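Local coordinates for protein cellulose 1,4-beta-cellobiosidase (Thermobifida fusca, PDB 4JJJ) that probably hydrolyses cellulose to cellobiose, this chain being its family 48 glycoside hydrolase domain with sugar bound along the substrate cleft, at residues 92-104 against 311-323. The protein carries 1 engineered substitution. Numbering follows the deposited sequence.
Sequences PTNSAYNPNSPAT and SAWAWRIGSSSSH. With BGC (beta-D-glucopyranose), chain D; BGC (beta-D-glucopyranose), chain B; BGC (beta-D-glucopyranose), chain C; BGC (beta-D-glucopyranose), chain E.
Arg316 lays its extended side chain across one face of the Tyr97 ring: CD sits 3.8 Å from the ring centroid, and the guanidinium continues flat on the ring with planes 8° apart, an off-centre cation-pi stack. Tyr97 has CG anti to its backbone N (chi1 179°), which swings the ring beside the strand, while its hydroxyl bonds to Asp128. Arg316 NH2 donates to Asn94 OD1 (3.2 Å) from above the amide plane, Asn94 ND2 being held by Gln91, and NH1 is hydrogen-bonded to the Tyr265 hydroxyl. The methyl of Ala314 fills the hollow formed by Thr93 O, Tyr97 N and Tyr97 CB. Pro102 O accepts from Arg316 N (3.0 Å), and Ala103 CB nestles between Trp315 CB and Ile317 CG2. In this glycan pocket Trp315 offers one face to the glucoses of chains D and B, Trp313 carries the chain B and E units, and Thr104 N donates to O2 of chain B; an alanine in place of Trp315 would probably leave the chain D glucose without its broad ring face and the chain B unit resting mainly on Trp313. Loop 92-104 thus covers edge strand 314-317, paired antiparallel with strand 302-306, with helix 131-138 packing against Tyr97 and Arg316.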
loop_
_atom_site.group_PDB
_atom_site.type_symbol
_atom_site.label_atom_id
_atom_site.label_comp_id
_atom_site.label_asym_id
_atom_site.label_seq_id
_atom_site.Cartn_x
_atom_site.Cartn_y
_atom_site.Cartn_z
ATOM N N PRO A 92 -18.335 -13.299 7.237
ATOM C CA PRO A 92 -19.079 -14.571 7.512
ATOM C C PRO A 92 -19.906 -15.193 6.403
ATOM O O PRO A 92 -20.257 -16.405 6.525
ATOM C CB PRO A 92 -20.026 -14.104 8.646
ATOM C CG PRO A 92 -20.266 -12.649 8.402
ATOM C CD PRO A 92 -18.840 -12.170 8.010
ATOM N N THR A 93 -20.143 -14.458 5.303
ATOM C CA THR A 93 -21.122 -14.931 4.300
ATOM C C THR A 93 -20.513 -15.111 2.893
ATOM O O THR A 93 -21.199 -14.932 1.914
ATOM C CB THR A 93 -22.324 -14.007 4.290
ATOM O OG1 THR A 93 -21.920 -12.652 4.094
ATOM C CG2 THR A 93 -23.109 -14.107 5.536
ATOM N N ASN A 94 -19.273 -15.551 2.789
ATOM C CA ASN A 94 -18.708 -15.833 1.479
ATOM C C ASN A 94 -19.433 -17.007 0.765
ATOM O O ASN A 94 -19.339 -17.142 -0.438
ATOM C CB ASN A 94 -17.216 -16.156 1.542
ATOM C CG ASN A 94 -16.366 -14.936 1.845
ATOM O OD1 ASN A 94 -16.136 -14.089 0.962
ATOM N ND2 ASN A 94 -15.852 -14.893 3.033
ATOM N N SER A 95 -20.169 -17.832 1.481
ATOM C CA SER A 95 -20.896 -18.955 0.778
ATOM C C SER A 95 -21.899 -18.480 -0.219
ATOM O O SER A 95 -22.292 -19.253 -1.133
ATOM C CB SER A 95 -21.601 -19.896 1.777
ATOM O OG SER A 95 -22.667 -19.209 2.406
ATOM N N ALA A 96 -22.378 -17.277 -0.042
ATOM C CA ALA A 96 -23.316 -16.662 -0.971
ATOM C C ALA A 96 -22.687 -16.148 -2.250
ATOM O O ALA A 96 -23.415 -15.738 -3.144
ATOM C CB ALA A 96 -24.075 -15.541 -0.314
ATOM N N TYR A 97 -21.349 -16.112 -2.288
ATOM C CA TYR A 97 -20.683 -15.539 -3.431
ATOM C C TYR A 97 -20.936 -16.436 -4.631
ATOM O O TYR A 97 -20.923 -17.701 -4.503
ATOM C CB TYR A 97 -19.181 -15.441 -3.140
ATOM C CG TYR A 97 -18.407 -14.879 -4.260
ATOM C CD1 TYR A 97 -18.694 -13.633 -4.744
ATOM C CD2 TYR A 97 -17.482 -15.642 -4.904
ATOM C CE1 TYR A 97 -18.007 -13.087 -5.833
ATOM C CE2 TYR A 97 -16.758 -15.169 -5.968
ATOM C CZ TYR A 97 -16.991 -13.869 -6.435
ATOM O OH TYR A 97 -16.281 -13.294 -7.512
ATOM N N ASN A 98 -21.138 -15.800 -5.772
ATOM C CA ASN A 98 -21.290 -16.469 -7.065
ATOM C C ASN A 98 -20.210 -16.004 -8.052
ATOM O O ASN A 98 -20.279 -14.889 -8.607
ATOM C CB ASN A 98 -22.662 -16.127 -7.663
ATOM C CG ASN A 98 -22.882 -16.774 -9.023
ATOM O OD1 ASN A 98 -22.068 -17.595 -9.500
ATOM N ND2 ASN A 98 -24.065 -16.472 -9.629
ATOM N N PRO A 99 -19.206 -16.851 -8.296
ATOM C CA PRO A 99 -18.111 -16.357 -9.133
ATOM C C PRO A 99 -18.512 -16.076 -10.580
ATOM O O PRO A 99 -17.849 -15.342 -11.285
ATOM C CB PRO A 99 -17.079 -17.484 -9.092
ATOM C CG PRO A 99 -17.571 -18.431 -8.143
ATOM C CD PRO A 99 -18.966 -18.177 -7.753
ATOM N N ASN A 100 -19.629 -16.671 -11.027
ATOM C CA ASN A 100 -20.160 -16.312 -12.306
ATOM C C ASN A 100 -20.850 -14.952 -12.378
ATOM O O ASN A 100 -21.098 -14.430 -13.460
ATOM C CB ASN A 100 -21.162 -17.387 -12.787
ATOM C CG ASN A 100 -20.516 -18.707 -13.145
ATOM O OD1 ASN A 100 -19.303 -18.957 -13.056
ATOM N ND2 ASN A 100 -21.359 -19.600 -13.590
ATOM N N SER A 101 -21.139 -14.357 -11.233
ATOM C CA SER A 101 -21.679 -13.016 -11.170
ATOM C C SER A 101 -21.030 -12.335 -9.944
ATOM O O SER A 101 -21.566 -12.299 -8.819
ATOM C CB SER A 101 -23.198 -13.062 -11.037
ATOM O OG SER A 101 -23.724 -11.786 -11.237
ATOM N N PRO A 102 -19.791 -11.902 -10.157
ATOM C CA PRO A 102 -19.005 -11.436 -9.017
ATOM C C PRO A 102 -19.400 -10.204 -8.332
ATOM O O PRO A 102 -19.154 -10.089 -7.118
ATOM C CB PRO A 102 -17.588 -11.268 -9.597
ATOM C CG PRO A 102 -17.582 -11.902 -10.922
ATOM C CD PRO A 102 -19.026 -11.946 -11.412
ATOM N N ALA A 103 -20.024 -9.277 -9.052
ATOM C CA ALA A 103 -20.293 -7.954 -8.549
ATOM C C ALA A 103 -21.229 -7.285 -9.527
ATOM O O ALA A 103 -21.299 -7.689 -10.702
ATOM C CB ALA A 103 -19.000 -7.157 -8.403
ATOM N N THR A 104 -21.885 -6.220 -9.077
ATOM C CA THR A 104 -22.606 -5.302 -9.941
ATOM C C THR A 104 -21.789 -4.075 -10.194
ATOM O O THR A 104 -21.276 -3.458 -9.253
ATOM C CB THR A 104 -24.009 -4.912 -9.318
ATOM O OG1 THR A 104 -24.760 -6.136 -9.082
ATOM C CG2 THR A 104 -24.762 -3.994 -10.324
ATOM N N SER A 311 -31.212 -14.475 3.338
ATOM C CA SER A 311 -30.936 -14.531 1.871
ATOM C C SER A 311 -29.599 -13.758 1.434
ATOM O O SER A 311 -29.630 -12.697 0.746
ATOM C CB SER A 311 -32.157 -14.008 1.080
ATOM O OG SER A 311 -31.822 -13.708 -0.285
ATOM N N ALA A 312 -28.472 -14.346 1.847
ATOM C CA ALA A 312 -27.131 -13.742 1.763
ATOM C C ALA A 312 -26.765 -13.423 0.307
ATOM O O ALA A 312 -27.248 -14.085 -0.616
ATOM C CB ALA A 312 -26.069 -14.670 2.431
ATOM N N TRP A 313 -25.969 -12.350 0.085
ATOM C CA TRP A 313 -25.355 -12.051 -1.242
ATOM C C TRP A 313 -23.851 -11.678 -0.889
ATOM O O TRP A 313 -23.565 -11.415 0.233
ATOM C CB TRP A 313 -25.959 -10.946 -2.034
ATOM C CG TRP A 313 -26.336 -9.680 -1.292
ATOM C CD1 TRP A 313 -27.594 -9.375 -0.827
ATOM C CD2 TRP A 313 -25.509 -8.529 -0.987
ATOM N NE1 TRP A 313 -27.607 -8.123 -0.249
ATOM C CE2 TRP A 313 -26.342 -7.587 -0.311
ATOM C CE3 TRP A 313 -24.157 -8.218 -1.174
ATOM C CZ2 TRP A 313 -25.885 -6.373 0.131
ATOM C CZ3 TRP A 313 -23.706 -6.983 -0.764
ATOM C CH2 TRP A 313 -24.554 -6.078 -0.074
ATOM N N ALA A 314 -22.972 -11.745 -1.869
ATOM C CA ALA A 314 -21.543 -11.475 -1.622
ATOM C C ALA A 314 -20.958 -11.095 -2.947
ATOM O O ALA A 314 -21.569 -11.327 -4.049
ATOM C CB ALA A 314 -20.798 -12.656 -1.009
ATOM N N TRP A 315 -19.832 -10.368 -2.914
ATOM C CA TRP A 315 -19.239 -9.891 -4.114
ATOM C C TRP A 315 -17.682 -9.794 -3.910
ATOM O O TRP A 315 -17.149 -9.843 -2.769
ATOM C CB TRP A 315 -19.718 -8.513 -4.479
ATOM C CG TRP A 315 -19.575 -7.546 -3.384
ATOM C CD1 TRP A 315 -20.492 -7.328 -2.384
ATOM C CD2 TRP A 315 -18.448 -6.713 -3.099
ATOM N NE1 TRP A 315 -19.990 -6.398 -1.472
ATOM C CE2 TRP A 315 -18.768 -5.941 -1.947
ATOM C CE3 TRP A 315 -17.219 -6.481 -3.735
ATOM C CZ2 TRP A 315 -17.881 -5.041 -1.364
ATOM C CZ3 TRP A 315 -16.337 -5.555 -3.188
ATOM C CH2 TRP A 315 -16.661 -4.833 -1.980
ATOM N N ARG A 316 -17.002 -9.715 -5.064
ATOM C CA ARG A 316 -15.517 -9.555 -5.138
ATOM C C ARG A 316 -15.205 -8.726 -6.333
ATOM O O ARG A 316 -15.863 -8.841 -7.420
ATOM C CB ARG A 316 -14.783 -10.882 -5.263
ATOM C CG ARG A 316 -15.008 -11.799 -4.067
ATOM C CD ARG A 316 -14.301 -13.128 -4.139
ATOM N NE ARG A 316 -14.724 -13.891 -2.976
ATOM C CZ ARG A 316 -14.359 -15.126 -2.663
ATOM N NH1 ARG A 316 -13.517 -15.843 -3.404
ATOM N NH2 ARG A 316 -14.841 -15.672 -1.561
ATOM N N ILE A 317 -14.135 -7.896 -6.196
ATOM C CA ILE A 317 -13.612 -7.081 -7.297
ATOM C C ILE A 317 -12.112 -7.192 -7.278
ATOM O O ILE A 317 -11.540 -7.279 -6.183
ATOM C CB ILE A 317 -14.068 -5.640 -7.304
ATOM C CG1 ILE A 317 -13.656 -4.897 -5.973
ATOM C CG2 ILE A 317 -15.623 -5.522 -7.483
ATOM C CD1 ILE A 317 -14.172 -3.478 -5.770
ATOM N N GLY A 318 -11.487 -7.133 -8.453
ATOM C CA GLY A 318 -10.065 -6.806 -8.614
ATOM C C GLY A 318 -9.945 -5.348 -8.642
ATOM O O GLY A 318 -10.695 -4.608 -8.045
ATOM N N SER A 319 -8.938 -4.837 -9.385
ATOM C CA SER A 319 -8.843 -3.428 -9.673
ATOM C C SER A 319 -8.119 -3.231 -10.980
ATOM O O SER A 319 -7.247 -4.033 -11.315
ATOM C CB SER A 319 -8.386 -2.562 -8.526
ATOM O OG SER A 319 -7.014 -2.463 -8.523
ATOM N N SER A 320 -8.436 -2.180 -11.706
ATOM C CA SER A 320 -8.033 -2.060 -13.088
ATOM C C SER A 320 -6.748 -1.260 -13.345
ATOM O O SER A 320 -6.192 -1.348 -14.462
ATOM C CB SER A 320 -9.142 -1.349 -13.867
ATOM O OG SER A 320 -10.338 -2.137 -13.812
ATOM N N SER A 321 -6.277 -0.557 -12.328
ATOM C CA SER A 321 -5.149 0.383 -12.513
ATOM C C SER A 321 -3.998 -0.070 -11.631
ATOM O O SER A 321 -4.228 -0.442 -10.425
ATOM C CB SER A 321 -5.557 1.781 -12.143
ATOM O OG SER A 321 -4.514 2.683 -12.395
ATOM N N SER A 322 -2.787 -0.035 -12.191
ATOM C CA SER A 322 -1.570 -0.538 -11.527
ATOM C C SER A 322 -0.509 0.504 -11.553
ATOM O O SER A 322 -0.366 1.266 -12.535
ATOM C CB SER A 322 -1.063 -1.863 -12.137
ATOM O OG SER A 322 -2.022 -2.915 -12.075
ATOM N N HIS A 323 0.210 0.626 -10.420
ATOM C CA HIS A 323 1.201 1.629 -10.173
ATOM C C HIS A 323 2.572 0.962 -10.065
ATOM O O HIS A 323 2.729 -0.018 -9.365
ATOM C CB HIS A 323 0.795 2.339 -8.871
ATOM C CG HIS A 323 1.577 3.551 -8.478
ATOM N ND1 HIS A 323 2.958 3.580 -8.290
ATOM C CD2 HIS A 323 1.170 4.809 -8.189
ATOM C CE1 HIS A 323 3.337 4.753 -7.852
ATOM N NE2 HIS A 323 2.253 5.537 -7.806
HETATM C C2 BGC D . -19.529 -1.223 -2.960
HETATM C C3 BGC D . -20.420 -2.458 -2.922
HETATM C C4 BGC D . -20.503 -3.095 -4.334
HETATM C C5 BGC D . -19.083 -3.346 -4.849
HETATM C C6 BGC D . -19.081 -3.834 -6.337
HETATM C C1 BGC D . -18.150 -1.628 -3.478
HETATM O O2 BGC D . -19.422 -0.760 -1.628
HETATM O O3 BGC D . -21.731 -2.027 -2.488
HETATM O O4 BGC D . -21.130 -4.376 -4.275
HETATM O O5 BGC D . -18.359 -2.110 -4.814
HETATM O O6 BGC D . -19.569 -2.838 -7.235
HETATM C C2 BGC B . -22.834 -5.846 -4.907
HETATM C C3 BGC B . -24.342 -6.036 -5.187
HETATM C C4 BGC B . -25.163 -5.413 -4.049
HETATM C C5 BGC B . -24.703 -3.960 -3.760
HETATM C C6 BGC B . -25.416 -3.155 -2.670
HETATM C C1 BGC B . -22.537 -4.400 -4.608
HETATM O O2 BGC B . -22.171 -6.315 -6.032
HETATM O O3 BGC B . -24.655 -7.457 -5.259
HETATM O O4 BGC B . -26.537 -5.175 -4.586
HETATM O O5 BGC B . -23.273 -4.033 -3.414
HETATM O O6 BGC B . -25.625 -1.772 -2.967
HETATM C C2 BGC C . -14.040 0.389 -4.822
HETATM C C3 BGC C . -15.545 0.220 -4.803
HETATM C C4 BGC C . -16.018 -0.646 -3.650
HETATM C C5 BGC C . -15.412 -0.209 -2.342
HETATM C C6 BGC C . -15.656 -1.094 -1.178
HETATM C C1 BGC C . -13.574 0.861 -3.422
HETATM O O2 BGC C . -13.586 1.275 -5.837
HETATM O O3 BGC C . -15.987 -0.352 -6.065
HETATM O O4 BGC C . -17.472 -0.450 -3.598
HETATM O O5 BGC C . -13.959 -0.105 -2.457
HETATM O O6 BGC C . -15.146 -0.547 0.024
HETATM C C2 BGC E . -28.796 -5.477 -4.267
HETATM C C3 BGC E . -29.944 -6.465 -4.070
HETATM C C4 BGC E . -29.633 -7.773 -4.819
HETATM C C5 BGC E . -28.252 -8.323 -4.415
HETATM C C6 BGC E . -28.007 -9.697 -5.015
HETATM C C1 BGC E . -27.403 -6.160 -4.075
HETATM O O2 BGC E . -29.023 -4.425 -3.330
HETATM O O3 BGC E . -31.169 -5.817 -4.582
HETATM O O4 BGC E . -30.713 -8.700 -4.586
HETATM O O5 BGC E . -27.292 -7.331 -4.975
HETATM O O6 BGC E . -27.731 -9.320 -6.341
HETATM O O HOH W 1 -16.846 -12.540 -1.370
HETATM O O HOH W 2 -24.067 -13.443 -4.225
HETATM O O HOH W 3 -21.767 -12.906 -6.266
#